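Local coordinates for coat protein (Sulfolobus turreted icosahedral virus, PDB 2BBD) that probably builds the icosahedral shell of the virion as its coat subunit, with a double jelly-roll fold like that of related bacterial and eukaryotic viruses, at residues 119-124 / 181-186; 126-131 / 174-179; 31-36 / 152-157; 213-218 / 306-311; 20-25 / 133-138. All coordinates share one frame; numbering follows the deposited sequence.

The five contacts show how two jelly rolls are made from one chain. Contacts 3 and 5 lie in the first jelly roll, one in each of its facing sheets, with centres about 13 Å apart and side chains meeting in the core between. Contact 4 pairs two strands of the second, about 22 Å from either by centres. Contacts 1 and 2, with centres about 12 Å apart and atoms in touch, lie at the junction, where 174-186 leads out of the first jelly roll into the second while still packing on the first; along the chain contact 2 lies within contact 1. Strand 182-193 pairs with 72-78 of the first and 303-313 of contact 4, making the domains continuous.

Contact 1: residues 119-124 / 181-186; sequences DLARFP and VLPKVI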
# COMPACT_ATOMS: atom_id res chain seq x y z
N ASP A 119 4.61 -7.05 1.26
CA ASP A 119 5.42 -7.92 0.44
C ASP A 119 6.84 -7.34 0.48
O ASP A 119 7.06 -6.22 0.06
CB ASP A 119 4.87 -7.94 -0.99
CG ASP A 119 5.64 -8.88 -1.90
OD1 ASP A 119 5.16 -9.09 -3.03
OD2 ASP A 119 6.71 -9.39 -1.51
N LEU A 120 7.78 -8.10 1.03
CA LEU A 120 9.16 -7.65 1.12
C LEU A 120 10.05 -8.36 0.12
O LEU A 120 11.26 -8.41 0.30
CB LEU A 120 9.73 -7.89 2.52
CG LEU A 120 9.29 -6.98 3.67
CD1 LEU A 120 7.84 -7.25 4.01
CD2 LEU A 120 10.17 -7.24 4.88
N ALA A 121 9.46 -8.91 -0.94
CA ALA A 121 10.23 -9.64 -1.94
C ALA A 121 10.98 -10.73 -1.17
O ALA A 121 10.36 -11.65 -0.62
CB ALA A 121 11.20 -8.69 -2.64
N ARG A 122 12.30 -10.64 -1.12
CA ARG A 122 13.06 -11.61 -0.33
C ARG A 122 14.14 -10.82 0.39
O ARG A 122 15.31 -10.84 0.01
CB ARG A 122 13.67 -12.71 -1.20
CG ARG A 122 13.91 -13.98 -0.40
CD ARG A 122 14.53 -15.09 -1.23
NE ARG A 122 15.87 -14.72 -1.69
CZ ARG A 122 16.69 -15.56 -2.31
NH1 ARG A 122 16.31 -16.82 -2.55
NH2 ARG A 122 17.89 -15.15 -2.69
N PHE A 123 13.71 -10.09 1.41
CA PHE A 123 14.56 -9.22 2.21
C PHE A 123 15.60 -9.97 3.05
O PHE A 123 15.26 -10.89 3.80
CB PHE A 123 13.66 -8.39 3.13
CG PHE A 123 14.34 -7.22 3.76
CD1 PHE A 123 14.68 -6.11 3.00
CD2 PHE A 123 14.64 -7.23 5.12
CE1 PHE A 123 15.31 -5.01 3.59
CE2 PHE A 123 15.27 -6.14 5.72
CZ PHE A 123 15.61 -5.03 4.96
N PRO A 124 16.88 -9.59 2.92
CA PRO A 124 17.97 -10.23 3.66
C PRO A 124 18.01 -9.72 5.11
O PRO A 124 18.96 -9.05 5.53
CB PRO A 124 19.20 -9.83 2.86
CG PRO A 124 18.85 -8.42 2.43
CD PRO A 124 17.38 -8.52 2.04
N VAL A 181 16.18 -7.36 -4.32
CA VAL A 181 15.14 -6.46 -4.79
C VAL A 181 14.48 -5.89 -3.53
O VAL A 181 13.89 -6.63 -2.75
CB VAL A 181 14.07 -7.20 -5.63
CG1 VAL A 181 12.99 -6.21 -6.06
CG2 VAL A 181 14.70 -7.84 -6.85
N LEU A 182 14.61 -4.59 -3.34
CA LEU A 182 14.03 -3.91 -2.18
C LEU A 182 12.72 -3.19 -2.50
O LEU A 182 12.70 -2.27 -3.32
CB LEU A 182 15.01 -2.88 -1.62
CG LEU A 182 16.35 -3.37 -1.07
CD1 LEU A 182 17.16 -2.18 -0.58
CD2 LEU A 182 16.10 -4.37 0.05
N PRO A 183 11.62 -3.59 -1.86
CA PRO A 183 10.35 -2.90 -2.14
C PRO A 183 10.43 -1.47 -1.63
O PRO A 183 11.10 -1.19 -0.63
CB PRO A 183 9.33 -3.75 -1.38
CG PRO A 183 10.13 -4.29 -0.23
CD PRO A 183 11.42 -4.68 -0.90
N LYS A 184 9.78 -0.56 -2.35
CA LYS A 184 9.72 0.86 -1.97
C LYS A 184 8.28 1.30 -2.24
O LYS A 184 7.99 1.97 -3.23
CB LYS A 184 10.70 1.67 -2.82
CG LYS A 184 10.83 3.12 -2.37
CD LYS A 184 11.70 3.91 -3.33
CE LYS A 184 11.94 5.33 -2.85
NZ LYS A 184 12.75 5.38 -1.59
N VAL A 185 7.39 0.91 -1.34
CA VAL A 185 5.97 1.20 -1.43
C VAL A 185 5.63 2.45 -0.63
O VAL A 185 5.51 2.40 0.60
CB VAL A 185 5.17 -0.01 -0.93
CG1 VAL A 185 3.68 0.23 -1.08
CG2 VAL A 185 5.61 -1.26 -1.69
N ILE A 186 5.45 3.56 -1.33
CA ILE A 186 5.19 4.83 -0.68
C ILE A 186 3.90 5.50 -1.15
O ILE A 186 3.58 5.50 -2.34
CB ILE A 186 6.34 5.83 -0.95
CG1 ILE A 186 7.70 5.16 -0.69
CG2 ILE A 186 6.16 7.07 -0.10
CD1 ILE A 186 7.94 4.77 0.77
O HOH W 1 13.89 -7.32 -0.16
O HOH W 2 15.15 -9.47 -2.78
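The ring of Phe-123 meets Leu-182 at its edge: CD2 of the leucine lies near the ring plane, 3.7 Å from Phe-123 CE1. With CG anti to the backbone N (chi1 -165°), the ring reaches this methyl while also meeting Tyr-68 edge-to-face. This is the junction of a double jelly roll, where the corner after one sheet of the first domain meets the start of strand 182-193, the first strand of the second. Pro-183 fits its CG against the backbone, 3.7 Å from Leu-120 CA and 3.6 Å from Asp-119 O. No direct hydrogen bond joins the segments; instead a water donates to Leu-120 O (2.9 Å) and to Val-181 O (2.7 Å), and lies in the Phe-123 plane at its edge. Ala-121 CB presses on the same Val-181 carbonyl oxygen, 3.4 Å away. An Asx turn leads into the corner: Ala-121 N donates to Asp-119 OD2 at 2.8 Å, on the anti side and 33° out of the carboxylate plane.

Contact 2: residues 126-131 / 174-179; sequences TMVQNI and GEMPLA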
# COMPACT_ATOMS: atom_id res chain seq x y z
N THR A 126 18.58 -11.10 7.95
CA THR A 126 19.69 -11.52 8.80
C THR A 126 20.95 -10.68 8.56
O THR A 126 21.93 -10.81 9.28
CB THR A 126 20.03 -13.00 8.58
OG1 THR A 126 20.36 -13.22 7.20
CG2 THR A 126 18.84 -13.87 8.95
N MSE A 127 20.91 -9.80 7.57
CA MSE A 127 22.07 -8.97 7.25
C MSE A 127 21.90 -7.50 7.60
O MSE A 127 22.82 -6.70 7.41
CB MSE A 127 22.42 -9.14 5.77
CG MSE A 127 22.86 -10.56 5.43
SE MSE A 127 23.37 -10.82 3.58
CE MSE A 127 25.08 -9.90 3.61
N VAL A 128 20.74 -7.14 8.13
CA VAL A 128 20.47 -5.76 8.49
C VAL A 128 20.14 -5.64 9.98
O VAL A 128 19.97 -6.65 10.66
CB VAL A 128 19.28 -5.17 7.68
CG1 VAL A 128 19.52 -5.35 6.18
CG2 VAL A 128 17.99 -5.84 8.11
N GLN A 129 20.03 -4.41 10.46
CA GLN A 129 19.73 -4.14 11.86
C GLN A 129 18.41 -3.41 12.05
O GLN A 129 17.98 -2.64 11.19
CB GLN A 129 20.84 -3.28 12.48
CG GLN A 129 22.22 -3.91 12.48
CD GLN A 129 22.46 -4.78 13.69
OE1 GLN A 129 21.62 -5.61 14.06
NE2 GLN A 129 23.62 -4.61 14.33
N ASN A 130 17.80 -3.65 13.19
CA ASN A 130 16.57 -2.99 13.60
C ASN A 130 15.43 -2.80 12.58
O ASN A 130 15.18 -1.69 12.11
CB ASN A 130 16.94 -1.64 14.21
CG ASN A 130 17.95 -1.78 15.35
OD1 ASN A 130 18.91 -1.00 15.46
ND2 ASN A 130 17.74 -2.77 16.21
N ILE A 131 14.75 -3.90 12.26
CA ILE A 131 13.61 -3.83 11.35
C ILE A 131 12.43 -3.44 12.24
O ILE A 131 12.09 -4.17 13.17
CB ILE A 131 13.31 -5.18 10.70
CG1 ILE A 131 14.56 -5.71 9.97
CG2 ILE A 131 12.15 -5.03 9.71
CD1 ILE A 131 14.40 -7.11 9.39
N GLY A 174 29.32 -5.45 -0.03
CA GLY A 174 29.18 -6.58 0.88
C GLY A 174 28.05 -6.51 1.90
O GLY A 174 27.98 -7.34 2.80
N GLU A 175 27.16 -5.53 1.76
CA GLU A 175 26.04 -5.39 2.70
C GLU A 175 24.89 -6.37 2.49
O GLU A 175 24.39 -6.96 3.46
CB GLU A 175 25.51 -3.96 2.65
CG GLU A 175 26.55 -2.92 3.06
CD GLU A 175 25.97 -1.52 3.21
OE1 GLU A 175 26.77 -0.58 3.45
OE2 GLU A 175 24.74 -1.36 3.11
N MSE A 176 24.47 -6.57 1.25
CA MSE A 176 23.37 -7.48 0.96
C MSE A 176 23.64 -8.34 -0.27
O MSE A 176 24.58 -8.08 -1.02
CB MSE A 176 22.08 -6.71 0.68
CG MSE A 176 21.68 -5.66 1.69
SE MSE A 176 20.00 -4.84 1.11
CE MSE A 176 19.23 -4.42 2.85
N PRO A 177 22.81 -9.37 -0.49
CA PRO A 177 23.03 -10.22 -1.67
C PRO A 177 22.93 -9.35 -2.92
O PRO A 177 22.19 -8.36 -2.95
CB PRO A 177 21.89 -11.23 -1.57
CG PRO A 177 21.69 -11.37 -0.10
CD PRO A 177 21.78 -9.94 0.39
N LEU A 178 23.69 -9.73 -3.95
CA LEU A 178 23.70 -9.00 -5.22
C LEU A 178 22.31 -8.97 -5.86
O LEU A 178 21.88 -7.93 -6.35
CB LEU A 178 24.68 -9.66 -6.19
CG LEU A 178 24.86 -9.00 -7.56
CD1 LEU A 178 25.62 -7.68 -7.41
CD2 LEU A 178 25.65 -9.95 -8.48
N ALA A 179 21.63 -10.11 -5.85
CA ALA A 179 20.30 -10.24 -6.45
C ALA A 179 19.16 -9.72 -5.56
O ALA A 179 18.04 -10.24 -5.60
CB ALA A 179 20.03 -11.71 -6.81
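Selenomethionine Met-127 and the backbone of Glu-175 make the first shell: the terminal CE of Met-127 lies 3.0 Å from Glu-175 O, an unusually short approach whose exact value is doubtful. Its selenium runs past Pro-177, with SE 3.7 Å from CD of that proline, the two side chains running antiparallel past one another. The chain of Met-127 is extended at chi2 and then bends at chi3 (74°), which turns CE in toward the carbonyl while SE stays beside the proline. A second apolar touch lies next to the first. Val-128 CG1 and the CE of Met-176, also a selenomethionine, are 3.5 Å apart, closer than a usual carbon contact, and their side chains cross at a slant. In jelly-roll terms, 126-131 belongs to the loop between strand 108-123 and strand 131-137; the other segment is part of the connection into the second domain, so the contact fastens this linker to a loop of the first jelly roll without any hydrogen bond between the two. Further out, Val-128 and Met-176 both rest on Phe-123 and Tyr-68, while Pro-177 packs on Pro-124 and Phe-29. Within the connection Glu-175 N bonds to Asp-173 OD2 and Pro-177 O to Thr-180 OG1, while Tyr-316 OH, beyond strand 303-313, bonds to Met-176 N.

Contact 3: residues 31-36 / 152-157; sequences RKIRVQ and ITITYE
Arg-31 and Lys-32 both face Thr-155, a classic beta bulge at one end of an otherwise regular antiparallel pairing. Arg-31 N donates to Thr-155 O at 2.8 Å, and Lys-32 N reaches the same oxygen only weakly. Lys-32 with Thr-155, within the bulge, and Arg-34 with Thr-153, beyond it, are hydrogen-bonded pairs; the Arg-34 N to Thr-153 O bond is short, at 2.6 Å. Across the two strands the salt bridge is Arg-31 NH1 to Glu-157 OE1, at 2.6 Å and tilted 23° from the guanidinium plane; OE2 of that glutamate is taken by Arg-122 and the N of Gly-1, while Lys-32 and Arg-34 both pair with Glu-117. The strands are neighbours inside a sheet of the first jelly roll, ordered 2-13, 145-158, 29-43, 108-123, 96-97. Water-mediated bonds line the face that carries Lys-32 and Thr-155: one water accepts from Lys-32 NZ (2.7 Å), donates to Thr-153 O and bonds Thr-155 OG1, which also bonds Thr-5 OG1. The lysine curls back to it through a bend at chi4 (69°). A second water links Gln-36 NE2 with Thr-153 OG1, itself bonded to Thr-7 OG1. Apolar contacts occupy the opposite face, turned toward the facing sheet. There Ile-33 and Val-35 lie side by side with Ile-152, with Ile-152 CD1 3.9 Å from Val-35 CG2, and Ile-22 and Ile-24 pack on the same face.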
# COMPACT_ATOMS: atom_id res chain seq x y z
N ARG A 31 10.02 -12.86 3.45
CA ARG A 31 9.29 -12.67 2.20
C ARG A 31 8.09 -11.75 2.43
O ARG A 31 7.72 -10.97 1.55
CB ARG A 31 8.85 -14.01 1.63
CG ARG A 31 10.00 -14.91 1.18
CD ARG A 31 9.46 -16.21 0.65
NE ARG A 31 8.76 -15.99 -0.61
CZ ARG A 31 9.38 -15.78 -1.77
NH1 ARG A 31 10.71 -15.77 -1.82
NH2 ARG A 31 8.68 -15.56 -2.87
N LYS A 32 7.48 -11.84 3.60
CA LYS A 32 6.37 -10.96 3.90
C LYS A 32 5.99 -10.86 5.37
O LYS A 32 6.41 -11.66 6.21
CB LYS A 32 5.14 -11.34 3.06
CG LYS A 32 4.35 -12.55 3.51
CD LYS A 32 3.04 -12.65 2.71
CE LYS A 32 2.19 -13.87 3.08
NZ LYS A 32 1.61 -13.77 4.45
N ILE A 33 5.21 -9.83 5.68
CA ILE A 33 4.74 -9.60 7.02
C ILE A 33 3.23 -9.40 6.96
O ILE A 33 2.73 -8.61 6.15
CB ILE A 33 5.38 -8.34 7.65
CG1 ILE A 33 6.89 -8.54 7.79
CG2 ILE A 33 4.73 -8.04 8.99
CD1 ILE A 33 7.64 -7.27 8.20
N ARG A 34 2.51 -10.11 7.80
CA ARG A 34 1.07 -9.99 7.85
C ARG A 34 0.65 -9.33 9.16
O ARG A 34 1.19 -9.64 10.22
CB ARG A 34 0.41 -11.36 7.73
CG ARG A 34 -1.08 -11.34 8.01
CD ARG A 34 -1.67 -12.74 8.07
NE ARG A 34 -1.70 -13.37 6.76
CZ ARG A 34 -2.06 -14.64 6.56
NH1 ARG A 34 -2.41 -15.40 7.59
NH2 ARG A 34 -2.08 -15.14 5.33
N VAL A 35 -0.31 -8.42 9.06
CA VAL A 35 -0.85 -7.71 10.20
C VAL A 35 -2.36 -7.95 10.24
O VAL A 35 -3.05 -7.76 9.23
CB VAL A 35 -0.59 -6.18 10.10
CG1 VAL A 35 -1.26 -5.46 11.26
CG2 VAL A 35 0.91 -5.88 10.09
N GLN A 36 -2.87 -8.39 11.39
CA GLN A 36 -4.30 -8.60 11.55
C GLN A 36 -4.79 -7.87 12.79
O GLN A 36 -4.27 -8.09 13.90
CB GLN A 36 -4.64 -10.09 11.67
CG GLN A 36 -4.15 -10.95 10.52
CD GLN A 36 -4.34 -12.44 10.79
OE1 GLN A 36 -5.37 -13.02 10.43
NE2 GLN A 36 -3.36 -13.05 11.45
N ILE A 152 0.88 -10.12 14.56
CA ILE A 152 1.90 -10.06 13.53
C ILE A 152 2.33 -11.44 13.07
O ILE A 152 2.67 -12.30 13.89
CB ILE A 152 3.14 -9.32 14.06
CG1 ILE A 152 2.73 -7.96 14.65
CG2 ILE A 152 4.18 -9.18 12.95
CD1 ILE A 152 2.01 -7.02 13.66
N THR A 153 2.32 -11.67 11.76
CA THR A 153 2.72 -12.97 11.24
C THR A 153 3.80 -12.78 10.18
O THR A 153 3.65 -11.99 9.25
CB THR A 153 1.54 -13.71 10.64
OG1 THR A 153 0.57 -13.94 11.67
CG2 THR A 153 1.98 -15.05 10.10
N ILE A 154 4.90 -13.50 10.32
CA ILE A 154 6.00 -13.33 9.39
C ILE A 154 6.28 -14.55 8.53
O ILE A 154 6.29 -15.69 9.01
CB ILE A 154 7.28 -12.94 10.17
CG1 ILE A 154 6.99 -11.69 10.99
CG2 ILE A 154 8.45 -12.69 9.22
CD1 ILE A 154 8.01 -11.42 12.04
N THR A 155 6.46 -14.31 7.24
CA THR A 155 6.79 -15.38 6.32
C THR A 155 8.30 -15.28 6.08
O THR A 155 8.79 -14.26 5.58
CB THR A 155 6.05 -15.26 4.99
OG1 THR A 155 4.64 -15.44 5.19
CG2 THR A 155 6.54 -16.31 4.01
N TYR A 156 9.03 -16.32 6.46
CA TYR A 156 10.48 -16.34 6.29
C TYR A 156 10.89 -17.25 5.16
O TYR A 156 10.09 -17.99 4.61
CB TYR A 156 11.17 -16.87 7.55
CG TYR A 156 11.13 -15.95 8.75
CD1 TYR A 156 10.27 -16.20 9.81
CD2 TYR A 156 11.99 -14.86 8.84
CE1 TYR A 156 10.26 -15.39 10.93
CE2 TYR A 156 11.99 -14.04 9.95
CZ TYR A 156 11.13 -14.30 11.00
OH TYR A 156 11.11 -13.47 12.09
N GLU A 157 12.17 -17.18 4.83
CA GLU A 157 12.75 -18.06 3.83
C GLU A 157 14.16 -18.31 4.34
O GLU A 157 14.91 -17.37 4.63
CB GLU A 157 12.81 -17.44 2.44
CG GLU A 157 13.13 -18.48 1.37
CD GLU A 157 13.26 -17.90 -0.03
OE1 GLU A 157 12.41 -17.07 -0.41
OE2 GLU A 157 14.19 -18.30 -0.75
O HOH W 3 3.22 -13.54 6.56
O HOH W 4 -1.09 -11.93 11.56

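Contact 4: residues 213-218 / 306-311; sequences RQLVYV and YSLYVS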
# COMPACT_ATOMS: atom_id res chain seq x y z
N ARG A 213 3.13 -0.71 -10.04
CA ARG A 213 1.74 -0.31 -10.17
C ARG A 213 1.41 0.87 -9.26
O ARG A 213 2.06 1.09 -8.24
CB ARG A 213 0.80 -1.48 -9.87
CG ARG A 213 0.85 -1.99 -8.46
CD ARG A 213 0.03 -3.25 -8.33
NE ARG A 213 0.47 -4.24 -9.32
CZ ARG A 213 0.36 -5.55 -9.16
NH1 ARG A 213 -0.18 -6.05 -8.05
NH2 ARG A 213 0.79 -6.37 -10.11
N GLN A 214 0.40 1.63 -9.67
CA GLN A 214 -0.01 2.80 -8.93
C GLN A 214 -1.48 2.73 -8.56
O GLN A 214 -2.34 2.56 -9.43
CB GLN A 214 0.24 4.05 -9.75
CG GLN A 214 -0.10 5.35 -9.05
CD GLN A 214 -0.14 6.52 -10.00
OE1 GLN A 214 -0.17 7.68 -9.59
NE2 GLN A 214 -0.15 6.22 -11.30
N LEU A 215 -1.76 2.85 -7.26
CA LEU A 215 -3.13 2.86 -6.78
C LEU A 215 -3.50 4.31 -6.57
O LEU A 215 -2.81 5.04 -5.86
CB LEU A 215 -3.27 2.11 -5.45
CG LEU A 215 -4.58 2.44 -4.71
CD1 LEU A 215 -5.79 2.06 -5.57
CD2 LEU A 215 -4.61 1.71 -3.36
N VAL A 216 -4.59 4.74 -7.20
CA VAL A 216 -5.03 6.10 -7.05
C VAL A 216 -6.46 6.14 -6.56
O VAL A 216 -7.32 5.44 -7.09
CB VAL A 216 -5.00 6.87 -8.40
CG1 VAL A 216 -5.47 8.31 -8.18
CG2 VAL A 216 -3.59 6.82 -9.00
N TYR A 217 -6.71 6.94 -5.53
CA TYR A 217 -8.06 7.11 -5.04
C TYR A 217 -8.25 8.57 -4.71
O TYR A 217 -7.30 9.28 -4.36
CB TYR A 217 -8.37 6.21 -3.83
CG TYR A 217 -7.48 6.38 -2.63
CD1 TYR A 217 -6.23 5.77 -2.57
CD2 TYR A 217 -7.92 7.11 -1.52
CE1 TYR A 217 -5.44 5.86 -1.43
CE2 TYR A 217 -7.12 7.21 -0.37
CZ TYR A 217 -5.89 6.58 -0.33
OH TYR A 217 -5.10 6.66 0.80
N VAL A 218 -9.49 9.03 -4.84
CA VAL A 218 -9.82 10.43 -4.63
C VAL A 218 -10.87 10.64 -3.54
O VAL A 218 -11.85 9.90 -3.45
CB VAL A 218 -10.29 11.04 -5.97
CG1 VAL A 218 -10.53 12.50 -5.82
CG2 VAL A 218 -9.24 10.77 -7.04
N TYR A 306 -4.84 10.73 -3.64
CA TYR A 306 -3.87 9.88 -2.98
C TYR A 306 -3.31 8.84 -3.92
O TYR A 306 -4.05 8.10 -4.56
CB TYR A 306 -4.51 9.21 -1.77
CG TYR A 306 -4.93 10.23 -0.76
CD1 TYR A 306 -3.99 10.77 0.13
CD2 TYR A 306 -6.23 10.71 -0.73
CE1 TYR A 306 -4.35 11.77 1.01
CE2 TYR A 306 -6.60 11.71 0.14
CZ TYR A 306 -5.66 12.24 1.01
OH TYR A 306 -6.03 13.25 1.86
N SER A 307 -1.98 8.80 -4.00
CA SER A 307 -1.30 7.87 -4.87
C SER A 307 -0.38 6.93 -4.09
O SER A 307 0.60 7.37 -3.47
CB SER A 307 -0.49 8.64 -5.91
OG SER A 307 0.25 7.76 -6.73
N LEU A 308 -0.70 5.65 -4.10
CA LEU A 308 0.11 4.64 -3.42
C LEU A 308 0.92 3.92 -4.48
O LEU A 308 0.38 3.16 -5.31
CB LEU A 308 -0.78 3.67 -2.65
CG LEU A 308 -0.08 2.68 -1.71
CD1 LEU A 308 -1.11 2.08 -0.75
CD2 LEU A 308 0.61 1.59 -2.49
N TYR A 309 2.23 4.16 -4.47
CA TYR A 309 3.15 3.56 -5.43
C TYR A 309 3.76 2.22 -5.02
O TYR A 309 4.50 2.13 -4.04
CB TYR A 309 4.28 4.53 -5.72
CG TYR A 309 3.83 5.76 -6.44
CD1 TYR A 309 3.47 5.71 -7.78
CD2 TYR A 309 3.81 6.99 -5.79
CE1 TYR A 309 3.10 6.86 -8.46
CE2 TYR A 309 3.44 8.14 -6.45
CZ TYR A 309 3.09 8.07 -7.79
OH TYR A 309 2.74 9.22 -8.45
N VAL A 310 3.44 1.19 -5.78
CA VAL A 310 4.04 -0.10 -5.50
C VAL A 310 5.27 -0.17 -6.39
O VAL A 310 5.18 -0.54 -7.56
CB VAL A 310 3.08 -1.25 -5.82
CG1 VAL A 310 3.77 -2.57 -5.56
CG2 VAL A 310 1.82 -1.15 -4.95
N SER A 311 6.41 0.23 -5.83
CA SER A 311 7.68 0.24 -6.55
C SER A 311 8.76 -0.55 -5.82
O SER A 311 8.57 -1.00 -4.69
CB SER A 311 8.16 1.69 -6.72
OG SER A 311 7.22 2.49 -7.41
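Gln-214 OE1 accepts from Ser-307 OG at 2.9 Å, in the plane of the amide and on a lone pair of the oxygen (C=O...donor angle 111°), while the other end of the amide, NE2, bonds to Tyr-233 OH; with both ends tied, the buried group is fixed in rotation. The same serine hydroxyl sits over one face of the Tyr-309 ring, toward its rim, and Gln-214 runs alongside that ring, CG 3.6 Å from Tyr-309 CE1. On the opposite face of the sheet the tyrosines of the last pair meet differently. The methylene CB of Tyr-306 lies over the Tyr-217 ring, 3.5 Å from its centroid, a CH-pi contact, while the two rings, tilted by 22°, are displaced so far that little of one covers the other. Tyr-217 is brought over its neighbour by chi1 58°, which sets CG between the backbone N and carbonyl carbon; its OH continues to Glu-187. Arg-213 adopts a similar first torsion and lays CG on Val-310 CB (3.5 Å), its NE salt-bridged to Asp-274. Helix 79-89 packs on this face, against Leu-215 and Val-310 among others, and strand 293-299 covers the face of Gln-214 and Ser-307. Six backbone hydrogen bonds in antiparallel register join 213-218 to 306-311, inner strands of the run 182-193, 303-313, 210-219, 270-284, the part of a larger mixed sheet that belongs to the second jelly roll.

Contact 5: residues 20-25 / 133-138; sequences IPIKIP and LSILTG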
# COMPACT_ATOMS: atom_id res chain seq x y z
N ILE A 20 2.58 2.61 17.46
CA ILE A 20 3.04 1.34 17.99
C ILE A 20 4.25 0.79 17.22
O ILE A 20 4.09 0.26 16.12
CB ILE A 20 1.90 0.30 17.93
CG1 ILE A 20 0.63 0.87 18.57
CG2 ILE A 20 2.33 -0.98 18.62
CD1 ILE A 20 -0.59 -0.04 18.42
N PRO A 21 5.46 0.93 17.79
CA PRO A 21 6.66 0.42 17.11
C PRO A 21 6.81 -1.07 17.40
O PRO A 21 6.87 -1.48 18.55
CB PRO A 21 7.78 1.25 17.73
CG PRO A 21 7.31 1.44 19.14
CD PRO A 21 5.82 1.74 18.97
N ILE A 22 6.85 -1.87 16.35
CA ILE A 22 6.99 -3.31 16.51
C ILE A 22 8.32 -3.76 15.94
O ILE A 22 8.65 -3.47 14.79
CB ILE A 22 5.85 -4.06 15.77
CG1 ILE A 22 4.49 -3.60 16.31
CG2 ILE A 22 6.00 -5.56 15.98
CD1 ILE A 22 3.30 -4.15 15.50
N LYS A 23 9.11 -4.47 16.75
CA LYS A 23 10.40 -4.95 16.27
C LYS A 23 10.18 -6.26 15.54
O LYS A 23 9.52 -7.16 16.05
CB LYS A 23 11.35 -5.16 17.44
CG LYS A 23 12.78 -5.50 17.01
CD LYS A 23 13.37 -4.39 16.14
CE LYS A 23 14.88 -4.47 16.13
NZ LYS A 23 15.43 -4.49 17.53
N ILE A 24 10.72 -6.36 14.33
CA ILE A 24 10.57 -7.57 13.54
C ILE A 24 11.80 -8.46 13.75
O ILE A 24 12.93 -8.02 13.56
CB ILE A 24 10.41 -7.23 12.06
CG1 ILE A 24 9.18 -6.33 11.87
CG2 ILE A 24 10.29 -8.50 11.23
CD1 ILE A 24 7.88 -6.95 12.36
N PRO A 25 11.59 -9.72 14.16
CA PRO A 25 12.69 -10.66 14.39
C PRO A 25 13.41 -11.03 13.08
O PRO A 25 12.76 -11.27 12.06
CB PRO A 25 12.00 -11.87 15.01
CG PRO A 25 10.72 -11.30 15.57
CD PRO A 25 10.30 -10.32 14.52
N LEU A 133 8.32 -2.16 12.39
CA LEU A 133 7.02 -1.91 11.76
C LEU A 133 6.27 -0.98 12.71
O LEU A 133 5.89 -1.38 13.81
CB LEU A 133 6.23 -3.21 11.58
CG LEU A 133 4.76 -3.00 11.18
CD1 LEU A 133 4.66 -2.34 9.81
CD2 LEU A 133 4.04 -4.33 11.18
N SER A 134 6.08 0.26 12.31
CA SER A 134 5.38 1.21 13.15
C SER A 134 3.92 1.35 12.71
O SER A 134 3.63 1.62 11.55
CB SER A 134 6.08 2.57 13.09
OG SER A 134 7.44 2.44 13.47
N ILE A 135 3.01 1.13 13.65
CA ILE A 135 1.60 1.27 13.33
C ILE A 135 1.04 2.45 14.10
O ILE A 135 0.97 2.41 15.34
CB ILE A 135 0.78 0.02 13.73
CG1 ILE A 135 1.37 -1.22 13.07
CG2 ILE A 135 -0.69 0.17 13.28
CD1 ILE A 135 0.71 -2.51 13.53
N LEU A 136 0.68 3.50 13.38
CA LEU A 136 0.06 4.67 14.01
C LEU A 136 -1.43 4.40 13.87
O LEU A 136 -1.98 4.39 12.75
CB LEU A 136 0.43 5.96 13.28
CG LEU A 136 -0.34 7.22 13.74
CD1 LEU A 136 -0.13 7.49 15.25
CD2 LEU A 136 0.12 8.40 12.92
N THR A 137 -2.10 4.14 14.99
CA THR A 137 -3.52 3.84 14.93
C THR A 137 -4.35 5.06 14.59
O THR A 137 -3.92 6.19 14.80
CB THR A 137 -4.03 3.29 16.25
OG1 THR A 137 -3.83 4.27 17.28
CG2 THR A 137 -3.31 1.97 16.60
N GLY A 138 -5.54 4.80 14.06
CA GLY A 138 -6.44 5.88 13.71
C GLY A 138 -7.32 6.20 14.91
O GLY A 138 -6.94 5.95 16.06
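Ile-22 and Ile-135 meet on a diagonal, methyl end to methyl end, CD1 of one lying 3.6 Å from CD1 of the other, although their backbones are not directly paired. Ile-22 CG1 stands anti to its carbonyl carbon (chi1 -58°), and this carries the tip across the line between the strands. To one side, Ile-20 CD1 fits against Thr-137 CG2 at 3.8 Å; to the other, Ile-24 CD1 rests on Leu-133 CB at 4.2 Å. These bumps share one face, that of the core of the first jelly roll, where Tyr-12 from the facing sheet meets Ile-20 and Ile-22, and Phe-150 meets Ile-135. On the other face the profile is low: Pro-21 lies opposite Ser-134, 4.2 Å apart at CA. Ile-20 with Ile-135 and Ile-22 with Leu-133 are hydrogen-bonded pairs, such as Ile-20 N to Ile-135 O at 2.7 Å. The N and O of all four are thus paired between the strands while branched aliphatic tips line the inside, as expected of the hydrophobic core of a beta sandwich.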